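Side-chain contacts in sugar ABC transporter, periplasmic sugar-binding protein (Caulobacter crescentus, PDB 4IRX), which binds myo-inositol and, as a periplasmic sugar-binding protein, probably delivers it to an ABC transporter for nutrient uptake: residues M26-E31 with A290-E295; K66-A71 with D83-Q88; A121-K126 with K222-G227; I166-T171 with Q184-S189. One frame throughout, in Å; residues are numbered along the deposited sequence.

Contact 1: residues M26-E31 with A290-E295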
loop_
_atom_site.group_PDB
_atom_site.type_symbol
_atom_site.label_atom_id
_atom_site.label_comp_id
_atom_site.label_asym_id
_atom_site.label_seq_id
_atom_site.Cartn_x
_atom_site.Cartn_y
_atom_site.Cartn_z
HETATM N N MSE A 26 2.444 -8.608 -5.474
HETATM C CA MSE A 26 2.934 -9.131 -4.200
HETATM C C MSE A 26 2.706 -10.637 -4.106
HETATM O O MSE A 26 3.582 -11.369 -3.675
HETATM C CB MSE A 26 2.269 -8.414 -3.011
HETATM C CG MSE A 26 2.795 -8.878 -1.624
HETATM SE SE MSE A 26 2.095 -7.969 -0.068
HETATM C CE MSE A 26 3.113 -6.335 -0.118
ATOM N N ARG A 27 1.533 -11.099 -4.547
ATOM C CA ARG A 27 1.230 -12.526 -4.524
ATOM C C ARG A 27 2.205 -13.345 -5.350
ATOM O O ARG A 27 2.581 -14.457 -4.974
ATOM C CB ARG A 27 -0.202 -12.787 -4.982
ATOM C CG ARG A 27 -0.603 -14.235 -4.892
ATOM C CD ARG A 27 -1.971 -14.457 -5.514
ATOM N NE ARG A 27 -2.296 -15.879 -5.480
ATOM C CZ ARG A 27 -3.527 -16.352 -5.597
ATOM N NH1 ARG A 27 -4.536 -15.514 -5.778
ATOM N NH2 ARG A 27 -3.740 -17.662 -5.537
ATOM N N ARG A 28 2.652 -12.801 -6.467
ATOM C CA ARG A 28 3.667 -13.512 -7.254
ATOM C C ARG A 28 4.966 -13.741 -6.486
ATOM O O ARG A 28 5.567 -14.813 -6.583
ATOM C CB ARG A 28 3.963 -12.803 -8.583
ATOM C CG ARG A 28 2.784 -12.792 -9.523
ATOM C CD ARG A 28 3.182 -12.324 -10.926
ATOM N NE ARG A 28 3.383 -10.881 -11.009
ATOM C CZ ARG A 28 2.497 -10.027 -11.521
ATOM N NH1 ARG A 28 1.341 -10.464 -12.003
ATOM N NH2 ARG A 28 2.770 -8.732 -11.554
ATOM N N GLU A 29 5.405 -12.727 -5.737
ATOM C CA GLU A 29 6.643 -12.878 -4.978
ATOM C C GLU A 29 6.415 -13.858 -3.841
ATOM O O GLU A 29 7.302 -14.636 -3.496
ATOM C CB GLU A 29 7.134 -11.530 -4.446
ATOM C CG GLU A 29 7.242 -10.422 -5.505
ATOM C CD GLU A 29 8.210 -10.722 -6.657
ATOM O OE1 GLU A 29 9.267 -11.353 -6.471
ATOM O OE2 GLU A 29 7.924 -10.267 -7.783
ATOM N N LEU A 30 5.220 -13.823 -3.264
ATOM C CA LEU A 30 4.865 -14.766 -2.205
ATOM C C LEU A 30 4.970 -16.205 -2.695
ATOM O O LEU A 30 5.528 -17.059 -1.995
ATOM C CB LEU A 30 3.445 -14.496 -1.708
ATOM C CG LEU A 30 2.859 -15.559 -0.786
ATOM C CD1 LEU A 30 3.510 -15.452 0.579
ATOM C CD2 LEU A 30 1.346 -15.339 -0.667
ATOM N N GLU A 31 4.452 -16.483 -3.889
ATOM C CA GLU A 31 4.467 -17.841 -4.410
ATOM C C GLU A 31 5.882 -18.338 -4.682
ATOM O O GLU A 31 6.173 -19.511 -4.441
ATOM C CB GLU A 31 3.618 -17.951 -5.667
ATOM C CG GLU A 31 2.146 -17.816 -5.363
ATOM C CD GLU A 31 1.322 -17.573 -6.606
ATOM O OE1 GLU A 31 1.916 -17.278 -7.678
ATOM O OE2 GLU A 31 0.079 -17.653 -6.501
ATOM N N ALA A 290 14.112 1.297 -8.587
ATOM C CA ALA A 290 12.827 0.641 -8.378
ATOM C C ALA A 290 13.021 -0.851 -8.492
ATOM O O ALA A 290 13.689 -1.314 -9.403
ATOM C CB ALA A 290 11.792 1.132 -9.390
ATOM N N SER A 291 12.443 -1.594 -7.557
ATOM C CA SER A 291 12.624 -3.043 -7.507
ATOM C C SER A 291 12.074 -3.747 -8.737
ATOM O O SER A 291 12.569 -4.810 -9.111
ATOM C CB SER A 291 12.029 -3.637 -6.221
ATOM O OG SER A 291 10.632 -3.415 -6.128
ATOM N N ARG A 292 11.057 -3.169 -9.362
ATOM C CA ARG A 292 10.391 -3.791 -10.513
ATOM C C ARG A 292 10.795 -3.166 -11.856
ATOM O O ARG A 292 10.086 -3.323 -12.857
ATOM C CB ARG A 292 8.866 -3.793 -10.340
ATOM C CG ARG A 292 8.380 -4.573 -9.108
ATOM C CD ARG A 292 6.885 -4.498 -8.910
ATOM N NE ARG A 292 6.131 -5.108 -10.004
ATOM C CZ ARG A 292 4.829 -4.901 -10.221
ATOM N NH1 ARG A 292 4.128 -4.088 -9.428
ATOM N NH2 ARG A 292 4.235 -5.471 -11.256
ATOM N N ILE A 293 11.927 -2.469 -11.886
ATOM C CA ILE A 293 12.368 -1.797 -13.111
ATOM C C ILE A 293 12.516 -2.777 -14.290
ATOM O O ILE A 293 12.219 -2.450 -15.453
ATOM C CB ILE A 293 13.665 -0.958 -12.877
ATOM C CG1 ILE A 293 13.941 -0.032 -14.082
ATOM C CG2 ILE A 293 14.853 -1.843 -12.528
ATOM C CD1 ILE A 293 12.857 1.011 -14.295
ATOM N N GLY A 294 12.896 -4.004 -13.979
ATOM C CA GLY A 294 13.048 -4.995 -15.029
ATOM C C GLY A 294 11.776 -5.348 -15.764
ATOM O O GLY A 294 11.848 -5.906 -16.860
ATOM N N GLU A 295 10.618 -5.010 -15.198
ATOM C CA GLU A 295 9.318 -5.233 -15.837
ATOM C C GLU A 295 8.844 -4.090 -16.743
ATOM O O GLU A 295 7.815 -4.214 -17.421
ATOM C CB GLU A 295 8.229 -5.474 -14.779
ATOM C CG GLU A 295 8.437 -6.695 -13.911
ATOM C CD GLU A 295 7.361 -6.837 -12.829
ATOM O OE1 GLU A 295 6.156 -6.771 -13.151
ATOM O OE2 GLU A 295 7.732 -7.013 -11.656
HETATM O O HOH W 1 5.537 -8.958 -10.621
HETATM O O HOH W 2 1.985 -6.593 -12.461
#
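Glu295 OE2 takes hydrogen bonds from two donors, Arg292 NE at 3.0 Å and water 1 at 3.1 Å, and it is through that water that Arg28 is joined to the carboxylate. On its other side water 1 accepts from Arg28 NE at 2.9 Å. The Arg292–Glu295 pair is a side-on salt bridge within 290-295: NE serves OE2 almost straight (172°), meeting it from above the carboxylate plane, while Arg292 NH2 serves Glu295 OE1 on its syn side at 3.0 Å. Both oxygens lie near the guanidinium plane, so two bonds fix the rotation of each group against the other. Arg28 reaches across with its chain bent at chi3 (-76°), and its NH2 comes to 3.6 Å from Arg292 NH2, the two guanidinium planes standing 58° apart. Glu295 OE1, 4.2 Å from Arg28 NH2, adds charge attraction alone, since it lies well out of that guanidinium plane; the shared carboxylate probably helps both cations to coexist. Water 2 sits beside the two NH2 groups, but its bond to Arg292 is weak and its approach to Arg28 too short to be trusted. A leucine in place of Arg292 would probably leave the Glu295 carboxylate without both direct mates and free to turn. Arg292 also touches Ile231 and Pro232, and its side chain lies about 9 Å from the bound myo-inositol. This is a hydrated ion network on the surface, tying the C-terminal loop to helix 21-37 near the sugar site of a two-lobed periplasmic binding protein.

Contact 2: residues K66-A71 with D83-Q88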
loop_
_atom_site.group_PDB
_atom_site.type_symbol
_atom_site.label_atom_id
_atom_site.label_comp_id
_atom_site.label_asym_id
_atom_site.label_seq_id
_atom_site.Cartn_x
_atom_site.Cartn_y
_atom_site.Cartn_z
ATOM N N LYS A 66 -1.452 -22.445 11.952
ATOM C CA LYS A 66 -0.718 -22.030 13.143
ATOM C C LYS A 66 -0.030 -20.686 12.959
ATOM O O LYS A 66 0.340 -20.042 13.947
ATOM C CB LYS A 66 0.279 -23.108 13.613
ATOM C CG LYS A 66 -0.350 -24.471 13.893
ATOM C CD LYS A 66 -1.369 -24.378 15.015
ATOM C CE LYS A 66 -0.713 -24.234 16.371
ATOM N NZ LYS A 66 -1.733 -24.169 17.463
ATOM N N VAL A 67 0.154 -20.264 11.700
ATOM C CA VAL A 67 0.583 -18.894 11.400
ATOM C C VAL A 67 -0.242 -18.354 10.262
ATOM O O VAL A 67 -0.466 -19.053 9.262
ATOM C CB VAL A 67 2.073 -18.807 10.993
ATOM C CG1 VAL A 67 2.462 -17.345 10.825
ATOM C CG2 VAL A 67 2.954 -19.486 12.017
ATOM N N VAL A 68 -0.722 -17.125 10.420
ATOM C CA VAL A 68 -1.472 -16.447 9.371
ATOM C C VAL A 68 -0.795 -15.122 9.096
ATOM O O VAL A 68 -0.383 -14.422 10.033
ATOM C CB VAL A 68 -2.951 -16.227 9.759
ATOM C CG1 VAL A 68 -3.661 -15.521 8.641
ATOM C CG2 VAL A 68 -3.626 -17.562 9.995
ATOM N N ILE A 69 -0.611 -14.801 7.816
ATOM C CA ILE A 69 -0.120 -13.491 7.397
ATOM C C ILE A 69 -1.307 -12.751 6.848
ATOM O O ILE A 69 -2.019 -13.273 6.011
ATOM C CB ILE A 69 0.955 -13.625 6.316
ATOM C CG1 ILE A 69 2.158 -14.416 6.862
ATOM C CG2 ILE A 69 1.374 -12.278 5.803
ATOM C CD1 ILE A 69 3.167 -14.831 5.770
ATOM N N VAL A 70 -1.559 -11.557 7.359
ATOM C CA VAL A 70 -2.768 -10.833 6.974
ATOM C C VAL A 70 -2.481 -9.395 6.537
ATOM O O VAL A 70 -1.724 -8.659 7.178
ATOM C CB VAL A 70 -3.820 -10.878 8.121
ATOM C CG1 VAL A 70 -3.235 -10.379 9.430
ATOM C CG2 VAL A 70 -5.085 -10.104 7.758
ATOM N N ALA A 71 -3.062 -9.023 5.403
ATOM C CA ALA A 71 -3.137 -7.611 5.009
ATOM C C ALA A 71 -4.587 -7.220 5.268
ATOM O O ALA A 71 -5.463 -7.505 4.437
ATOM C CB ALA A 71 -2.772 -7.422 3.538
ATOM N N ASP A 83 -6.838 -10.869 17.886
ATOM C CA ASP A 83 -6.831 -11.265 19.292
ATOM C C ASP A 83 -7.395 -12.672 19.481
ATOM O O ASP A 83 -6.845 -13.461 20.256
ATOM C CB ASP A 83 -7.664 -10.284 20.133
ATOM C CG ASP A 83 -6.924 -9.006 20.464
ATOM O OD1 ASP A 83 -5.702 -8.928 20.263
ATOM O OD2 ASP A 83 -7.574 -8.059 20.949
ATOM N N ASP A 84 -8.478 -12.993 18.785
ATOM C CA ASP A 84 -9.085 -14.308 18.904
ATOM C C ASP A 84 -8.145 -15.392 18.400
ATOM O O ASP A 84 -7.980 -16.429 19.052
ATOM C CB ASP A 84 -10.407 -14.351 18.143
ATOM C CG ASP A 84 -11.147 -15.657 18.336
ATOM O OD1 ASP A 84 -11.018 -16.259 19.424
ATOM O OD2 ASP A 84 -11.864 -16.074 17.399
ATOM N N LEU A 85 -7.515 -15.145 17.253
ATOM C CA LEU A 85 -6.574 -16.111 16.705
ATOM C C LEU A 85 -5.404 -16.350 17.665
ATOM O O LEU A 85 -5.037 -17.513 17.920
ATOM C CB LEU A 85 -6.085 -15.697 15.303
ATOM C CG LEU A 85 -6.725 -16.494 14.165
ATOM C CD1 LEU A 85 -8.224 -16.260 14.080
ATOM C CD2 LEU A 85 -6.070 -16.166 12.819
ATOM N N VAL A 86 -4.840 -15.279 18.216
ATOM C CA VAL A 86 -3.728 -15.412 19.170
ATOM C C VAL A 86 -4.126 -16.213 20.415
ATOM O O VAL A 86 -3.393 -17.112 20.851
ATOM C CB VAL A 86 -3.082 -14.040 19.518
ATOM C CG1 VAL A 86 -2.241 -14.124 20.785
ATOM C CG2 VAL A 86 -2.242 -13.540 18.339
ATOM N N GLU A 87 -5.309 -15.930 20.941
ATOM C CA GLU A 87 -5.831 -16.663 22.089
ATOM C C GLU A 87 -6.010 -18.166 21.824
ATOM O O GLU A 87 -5.897 -18.975 22.748
ATOM C CB GLU A 87 -7.119 -15.993 22.590
ATOM C CG GLU A 87 -6.821 -14.657 23.263
ATOM C CD GLU A 87 -8.055 -13.826 23.577
ATOM O OE1 GLU A 87 -9.192 -14.311 23.374
ATOM O OE2 GLU A 87 -7.874 -12.672 24.030
ATOM N N GLN A 88 -6.254 -18.534 20.565
ATOM C CA GLN A 88 -6.352 -19.930 20.149
ATOM C C GLN A 88 -4.987 -20.531 19.840
ATOM O O GLN A 88 -4.908 -21.684 19.421
ATOM C CB GLN A 88 -7.140 -20.050 18.852
ATOM C CG GLN A 88 -8.563 -19.644 18.909
ATOM C CD GLN A 88 -9.211 -19.855 17.574
ATOM O OE1 GLN A 88 -9.141 -20.948 17.013
ATOM N NE2 GLN A 88 -9.809 -18.803 17.030
HETATM O O HOH W 3 -4.497 -23.307 17.158
#
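Val68 CG2 and Leu85 CD2 meet at 4.0 Å, and that single methyl pair is the apolar core of the contact. At Val68 chi1 is 180°: CG1 stands anti to the backbone N, which leaves CG2 anti to the carbonyl carbon and directed at the helix. The leucine comes across it at about a right angle. Its chi1 of -104° lies well away from a staggered value, and a second conformer is modelled, so the exact place of CD2 is less certain than that of the valine methyl. Ala61 of helix 50-62 and Val92 of strand 91-95 also touch Leu85, while Leu57 touches Val68, so the pair belongs to a wider apolar layer.

At the exposed end, Lys66 starts out pointing away from 83-88, yet its chain curls back. Its first three torsions all turn the same way, ending with chi3 at -74°, and the fully extended last bond then brings NZ to the end of the helix. NZ remains 4.5 Å from Gln88 O; water 3 fills the step, accepting from Lys66 NZ at 2.9 Å and donating to Gln88 O at 2.8 Å. Lys66 NZ makes a further weak hydrogen bond to Gly89 O. Strand 67-70, helix 79-87 and the neighbouring parallel strand 91-95 form the beta-alpha-beta crossover in which helix packs on strand, a unit repeated through Rossmann-like sugar-binding lobes.

Contact 3: residues A121-K126 with K222-G227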
loop_
_atom_site.group_PDB
_atom_site.type_symbol
_atom_site.label_atom_id
_atom_site.label_comp_id
_atom_site.label_asym_id
_atom_site.label_seq_id
_atom_site.Cartn_x
_atom_site.Cartn_y
_atom_site.Cartn_z
ATOM N N ALA A 121 5.621 14.962 0.156
ATOM C CA ALA A 121 5.430 16.367 0.512
ATOM C C ALA A 121 6.748 17.146 0.454
ATOM O O ALA A 121 6.756 18.310 0.052
ATOM C CB ALA A 121 4.793 16.489 1.935
ATOM N N ASP A 122 7.844 16.515 0.869
ATOM C CA ASP A 122 9.156 17.172 0.853
ATOM C C ASP A 122 9.542 17.479 -0.583
ATOM O O ASP A 122 10.122 18.533 -0.858
ATOM C CB ASP A 122 10.246 16.342 1.562
ATOM C CG ASP A 122 10.141 16.382 3.080
ATOM O OD1 ASP A 122 9.394 17.211 3.639
ATOM O OD2 ASP A 122 10.808 15.533 3.719
ATOM N N TRP A 123 9.201 16.581 -1.498
ATOM C CA TRP A 123 9.397 16.851 -2.914
ATOM C C TRP A 123 8.643 18.101 -3.365
ATOM O O TRP A 123 9.178 18.934 -4.127
ATOM C CB TRP A 123 9.028 15.631 -3.798
ATOM C CG TRP A 123 9.202 15.921 -5.265
ATOM C CD1 TRP A 123 10.302 15.698 -6.037
ATOM C CD2 TRP A 123 8.230 16.538 -6.112
ATOM N NE1 TRP A 123 10.070 16.138 -7.327
ATOM C CE2 TRP A 123 8.801 16.652 -7.399
ATOM C CE3 TRP A 123 6.931 16.999 -5.910
ATOM C CZ2 TRP A 123 8.105 17.219 -8.482
ATOM C CZ3 TRP A 123 6.237 17.558 -6.991
ATOM C CH2 TRP A 123 6.829 17.657 -8.252
ATOM N N VAL A 124 7.394 18.235 -2.929
ATOM C CA VAL A 124 6.602 19.411 -3.281
ATOM C C VAL A 124 7.282 20.681 -2.745
ATOM O O VAL A 124 7.429 21.666 -3.465
ATOM C CB VAL A 124 5.151 19.328 -2.733
ATOM C CG1 VAL A 124 4.410 20.624 -3.031
ATOM C CG2 VAL A 124 4.439 18.103 -3.334
ATOM N N VAL A 125 7.709 20.645 -1.481
ATOM C CA VAL A 125 8.270 21.834 -0.855
ATOM C C VAL A 125 9.591 22.214 -1.525
ATOM O O VAL A 125 9.879 23.385 -1.737
ATOM C CB VAL A 125 8.398 21.649 0.659
ATOM C CG1 VAL A 125 9.113 22.861 1.284
ATOM C CG2 VAL A 125 7.028 21.482 1.257
ATOM N N LYS A 126 10.376 21.227 -1.931
ATOM C CA LYS A 126 11.640 21.516 -2.609
ATOM C C LYS A 126 11.400 22.066 -4.014
ATOM O O LYS A 126 12.099 22.976 -4.476
ATOM C CB LYS A 126 12.516 20.263 -2.668
ATOM C CG LYS A 126 13.701 20.379 -3.622
ATOM C CD LYS A 126 14.592 19.150 -3.531
ATOM C CE LYS A 126 15.700 19.190 -4.570
ATOM N NZ LYS A 126 16.509 17.935 -4.544
ATOM N N LYS A 222 2.547 21.129 -16.083
ATOM C CA LYS A 222 2.040 22.181 -15.194
ATOM C C LYS A 222 1.187 21.629 -14.049
ATOM O O LYS A 222 1.099 22.224 -12.970
ATOM C CB LYS A 222 1.253 23.216 -15.995
ATOM C CG LYS A 222 2.155 24.118 -16.841
ATOM C CD LYS A 222 1.362 25.246 -17.499
ATOM C CE LYS A 222 1.032 26.350 -16.501
ATOM N NZ LYS A 222 2.243 27.165 -16.179
ATOM N N VAL A 223 0.522 20.514 -14.313
ATOM C CA VAL A 223 -0.246 19.812 -13.284
ATOM C C VAL A 223 0.485 18.492 -13.117
ATOM O O VAL A 223 0.310 17.570 -13.907
ATOM C CB VAL A 223 -1.705 19.586 -13.713
ATOM C CG1 VAL A 223 -2.507 18.881 -12.600
ATOM C CG2 VAL A 223 -2.336 20.914 -14.101
ATOM N N LYS A 224 1.299 18.406 -12.068
ATOM C CA LYS A 224 2.191 17.282 -11.853
ATOM C C LYS A 224 1.575 16.202 -10.995
ATOM O O LYS A 224 0.971 16.490 -9.965
ATOM C CB LYS A 224 3.475 17.771 -11.206
ATOM C CG LYS A 224 4.223 18.756 -12.073
ATOM C CD LYS A 224 5.577 19.079 -11.498
ATOM C CE LYS A 224 6.319 20.086 -12.384
ATOM N NZ LYS A 224 6.633 19.543 -13.737
ATOM N N VAL A 225 1.802 14.954 -11.384
ATOM C CA VAL A 225 1.233 13.826 -10.661
ATOM C C VAL A 225 2.341 12.989 -10.040
ATOM O O VAL A 225 3.315 12.658 -10.705
ATOM C CB VAL A 225 0.379 12.934 -11.618
ATOM C CG1 VAL A 225 -0.071 11.653 -10.948
ATOM C CG2 VAL A 225 -0.835 13.716 -12.147
ATOM N N ILE A 226 2.185 12.673 -8.751
ATOM C CA ILE A 226 3.110 11.830 -8.013
ATOM C C ILE A 226 2.323 10.671 -7.475
ATOM O O ILE A 226 1.196 10.853 -6.988
ATOM C CB ILE A 226 3.743 12.564 -6.816
ATOM C CG1 ILE A 226 4.518 13.778 -7.283
ATOM C CG2 ILE A 226 4.691 11.651 -6.073
ATOM C CD1 ILE A 226 5.562 14.176 -6.292
ATOM N N GLY A 227 2.883 9.472 -7.601
ATOM C CA GLY A 227 2.230 8.276 -7.096
ATOM C C GLY A 227 3.011 7.606 -5.971
ATOM O O GLY A 227 3.894 8.182 -5.337
#
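Ile226 lays its CD1 methyl over one face of the Trp123 indole, offset toward the rim on the six-membered ring. The methyl sits close to that ring: CD1 is 3.5 Å from Trp123 CZ3 and 3.6 Å from Trp123 CD2; the still shorter approach to CE3 is below what carbons allow and is doubtful as modelled. Trp123 CG stands anti to the backbone N (chi1 179°), which swings the indole from helix 113-127 across to the strand. CG1 of the isoleucine follows at 4.2 Å from Trp123 CZ3, so the end of its chain makes most of the contact. Leu199 of strand 197-200 and Val244 also touch Ile226.

The packing is that of an alpha/beta sandwich: helix 113-127 covers one face of the four-stranded parallel sheet at one of its outermost strands, 224-226, with Val124 reaching the neighbouring strand 197-200. Lys224 and Ile226 both face the helix, whereas Val225 between them points away, to Ala206 and Leu210 of helix 203-215.

The looser part lies toward solvent, where both Trp123 and Lys224 remain partly exposed. Here the lysine offers only aliphatic chain: its CD comes to the indole edge, near the ring plane, 3.8 Å from Trp123 CH2, and the two side chains cross at about a right angle. Beyond CD the chain bends (chi4 -64°), and the ammonium turns to Ala221 O, its hydrogen-bond partner, leaving the edge contact to carbon alone.

Contact 4: residues I166-T171 with Q184-S189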
loop_
_atom_site.group_PDB
_atom_site.type_symbol
_atom_site.label_atom_id
_atom_site.label_comp_id
_atom_site.label_asym_id
_atom_site.label_seq_id
_atom_site.Cartn_x
_atom_site.Cartn_y
_atom_site.Cartn_z
ATOM N N ILE A 166 -3.417 22.604 0.691
ATOM C CA ILE A 166 -4.143 21.384 0.359
ATOM C C ILE A 166 -5.539 21.830 -0.034
ATOM O O ILE A 166 -6.378 22.097 0.822
ATOM C CB ILE A 166 -4.164 20.359 1.508
ATOM C CG1 ILE A 166 -2.737 19.953 1.892
ATOM C CG2 ILE A 166 -4.948 19.124 1.087
ATOM C CD1 ILE A 166 -2.655 18.927 3.042
ATOM N N VAL A 167 -5.749 21.965 -1.343
ATOM C CA VAL A 167 -7.002 22.513 -1.860
ATOM C C VAL A 167 -8.156 21.551 -1.648
ATOM O O VAL A 167 -9.251 21.971 -1.268
ATOM C CB VAL A 167 -6.839 22.964 -3.306
ATOM C CG1 VAL A 167 -5.900 24.133 -3.382
ATOM C CG2 VAL A 167 -6.273 21.853 -4.127
ATOM N N THR A 168 -7.911 20.256 -1.853
ATOM C CA THR A 168 -8.864 19.257 -1.403
ATOM C C THR A 168 -8.146 17.935 -1.188
ATOM O O THR A 168 -7.083 17.677 -1.746
ATOM C CB THR A 168 -10.066 19.121 -2.358
ATOM O OG1 THR A 168 -11.021 18.206 -1.810
ATOM C CG2 THR A 168 -9.621 18.645 -3.702
ATOM N N GLU A 169 -8.698 17.146 -0.280
ATOM C CA GLU A 169 -8.170 15.816 0.009
ATOM C C GLU A 169 -9.350 14.854 -0.052
ATOM O O GLU A 169 -10.340 15.044 0.679
ATOM C CB GLU A 169 -7.500 15.821 1.385
ATOM C CG GLU A 169 -6.973 14.478 1.873
ATOM C CD GLU A 169 -6.176 14.622 3.163
ATOM O OE1 GLU A 169 -5.214 15.432 3.203
ATOM O OE2 GLU A 169 -6.528 13.942 4.150
ATOM N N GLN A 170 -9.277 13.863 -0.947
ATOM C CA GLN A 170 -10.382 12.946 -1.162
ATOM C C GLN A 170 -9.852 11.556 -1.397
ATOM O O GLN A 170 -8.721 11.398 -1.858
ATOM C CB GLN A 170 -11.258 13.390 -2.343
ATOM C CG GLN A 170 -12.017 14.682 -2.033
ATOM C CD GLN A 170 -12.878 15.145 -3.176
ATOM O OE1 GLN A 170 -13.491 14.330 -3.867
ATOM N NE2 GLN A 170 -12.933 16.467 -3.384
ATOM N N THR A 171 -10.650 10.541 -1.080
ATOM C CA THR A 171 -10.232 9.181 -1.388
ATOM C C THR A 171 -10.736 8.736 -2.748
ATOM O O THR A 171 -11.788 9.184 -3.220
ATOM C CB THR A 171 -10.648 8.165 -0.302
ATOM O OG1 THR A 171 -9.923 6.946 -0.527
ATOM C CG2 THR A 171 -12.147 7.889 -0.335
ATOM N N GLN A 184 -11.338 14.227 -12.014
ATOM C CA GLN A 184 -12.039 15.096 -12.956
ATOM C C GLN A 184 -12.898 16.128 -12.253
ATOM O O GLN A 184 -12.861 17.316 -12.590
ATOM C CB GLN A 184 -12.907 14.281 -13.912
ATOM C CG GLN A 184 -12.080 13.560 -14.977
ATOM C CD GLN A 184 -12.942 12.845 -15.984
ATOM O OE1 GLN A 184 -13.788 12.014 -15.609
ATOM N NE2 GLN A 184 -12.755 13.165 -17.266
ATOM N N ASN A 185 -13.652 15.686 -11.248
ATOM C CA ASN A 185 -14.556 16.577 -10.556
ATOM C C ASN A 185 -13.776 17.638 -9.763
ATOM O O ASN A 185 -14.186 18.806 -9.704
ATOM C CB ASN A 185 -15.490 15.768 -9.675
ATOM C CG ASN A 185 -16.599 15.119 -10.460
ATOM O OD1 ASN A 185 -16.865 15.500 -11.603
ATOM N ND2 ASN A 185 -17.244 14.117 -9.867
ATOM N N ILE A 186 -12.643 17.238 -9.180
ATOM C CA ILE A 186 -11.791 18.184 -8.477
ATOM C C ILE A 186 -11.249 19.214 -9.455
ATOM O O ILE A 186 -11.280 20.427 -9.175
ATOM C CB ILE A 186 -10.647 17.464 -7.762
ATOM C CG1 ILE A 186 -11.213 16.629 -6.607
ATOM C CG2 ILE A 186 -9.621 18.488 -7.278
ATOM C CD1 ILE A 186 -10.161 15.722 -5.957
ATOM N N LEU A 187 -10.793 18.751 -10.617
ATOM C CA LEU A 187 -10.279 19.694 -11.629
ATOM C C LEU A 187 -11.353 20.668 -12.081
ATOM O O LEU A 187 -11.088 21.852 -12.227
ATOM C CB LEU A 187 -9.648 18.950 -12.813
ATOM C CG LEU A 187 -8.404 18.132 -12.462
ATOM C CD1 LEU A 187 -8.019 17.309 -13.684
ATOM C CD2 LEU A 187 -7.245 19.071 -12.068
ATOM N N THR A 188 -12.570 20.173 -12.278
ATOM C CA THR A 188 -13.672 21.030 -12.684
ATOM C C THR A 188 -13.961 22.085 -11.626
ATOM O O THR A 188 -14.210 23.252 -11.947
ATOM C CB THR A 188 -14.909 20.167 -12.941
ATOM O OG1 THR A 188 -14.643 19.356 -14.075
ATOM C CG2 THR A 188 -16.167 21.046 -13.191
ATOM N N SER A 189 -13.906 21.693 -10.356
ATOM C CA SER A 189 -14.157 22.628 -9.246
ATOM C C SER A 189 -13.121 23.733 -9.138
ATOM O O SER A 189 -13.393 24.765 -8.533
ATOM C CB SER A 189 -14.281 21.867 -7.929
ATOM O OG SER A 189 -13.009 21.529 -7.372
#
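Thr168 has OG1 anti to its own backbone nitrogen (chi1 -175°), and this turns CG2, between N and the carbonyl carbon, toward Ile186, where the two side chains meet tip to tip. CG2 lies 3.6 Å from Ile186 CG2 and 3.7 Å from Ile186 CD1, with a second threonine conformer also modelled. Two residues along the strand, Gln170 leaves the backbone with CG beside N (chi1 -68°) and runs extended from there, so its amide meets the same isoleucine from the strand side, beside the threonine methyl. Gln170 NE2 approaches Ile186 CG1 to 3.7 Å, and Gln170 CD comes to 3.9 Å from Ile186 CD1. In the threonine conformer described, a nearly straight bond (168°) from Gln170 NE2 to Thr168 OG1, 3.0 Å long, holds the amide, with the hydroxyl in the amide plane. With an alanine in place of Gln170, Thr168 OG1 would probably lose this donor and a gap is likely to open beside CG1 and CD1 of Ile186. Val135 and Ile137 of strand 132-138 also touch Ile186, so the helix lies across two strands, as expected of a beta-alpha-beta crossover from outermost strand 164-171 past 132-138 to 197-200 in a Rossmann-like lobe.

From the N terminus, helix 21-37 opens contact 1, which closes only at 290-295 and thus encloses the other three. Contact 2 soon closes a short loop inside the seven-stranded lobe, between strand 67-70 and helix 79-87. Contact 3 then opens on helix 113-127; contact 4 opens and closes within its span, and strand 224-226 completes contact 3. Contact 2 stands in series with contacts 3 and 4, and no loops cross. Contacts 3 and 4, their centres 16 Å apart, pack helices onto the two outermost strands of the four-stranded sheet, while contact 1 links the C-terminal loop, which follows strand 275-282, to helix 21-37.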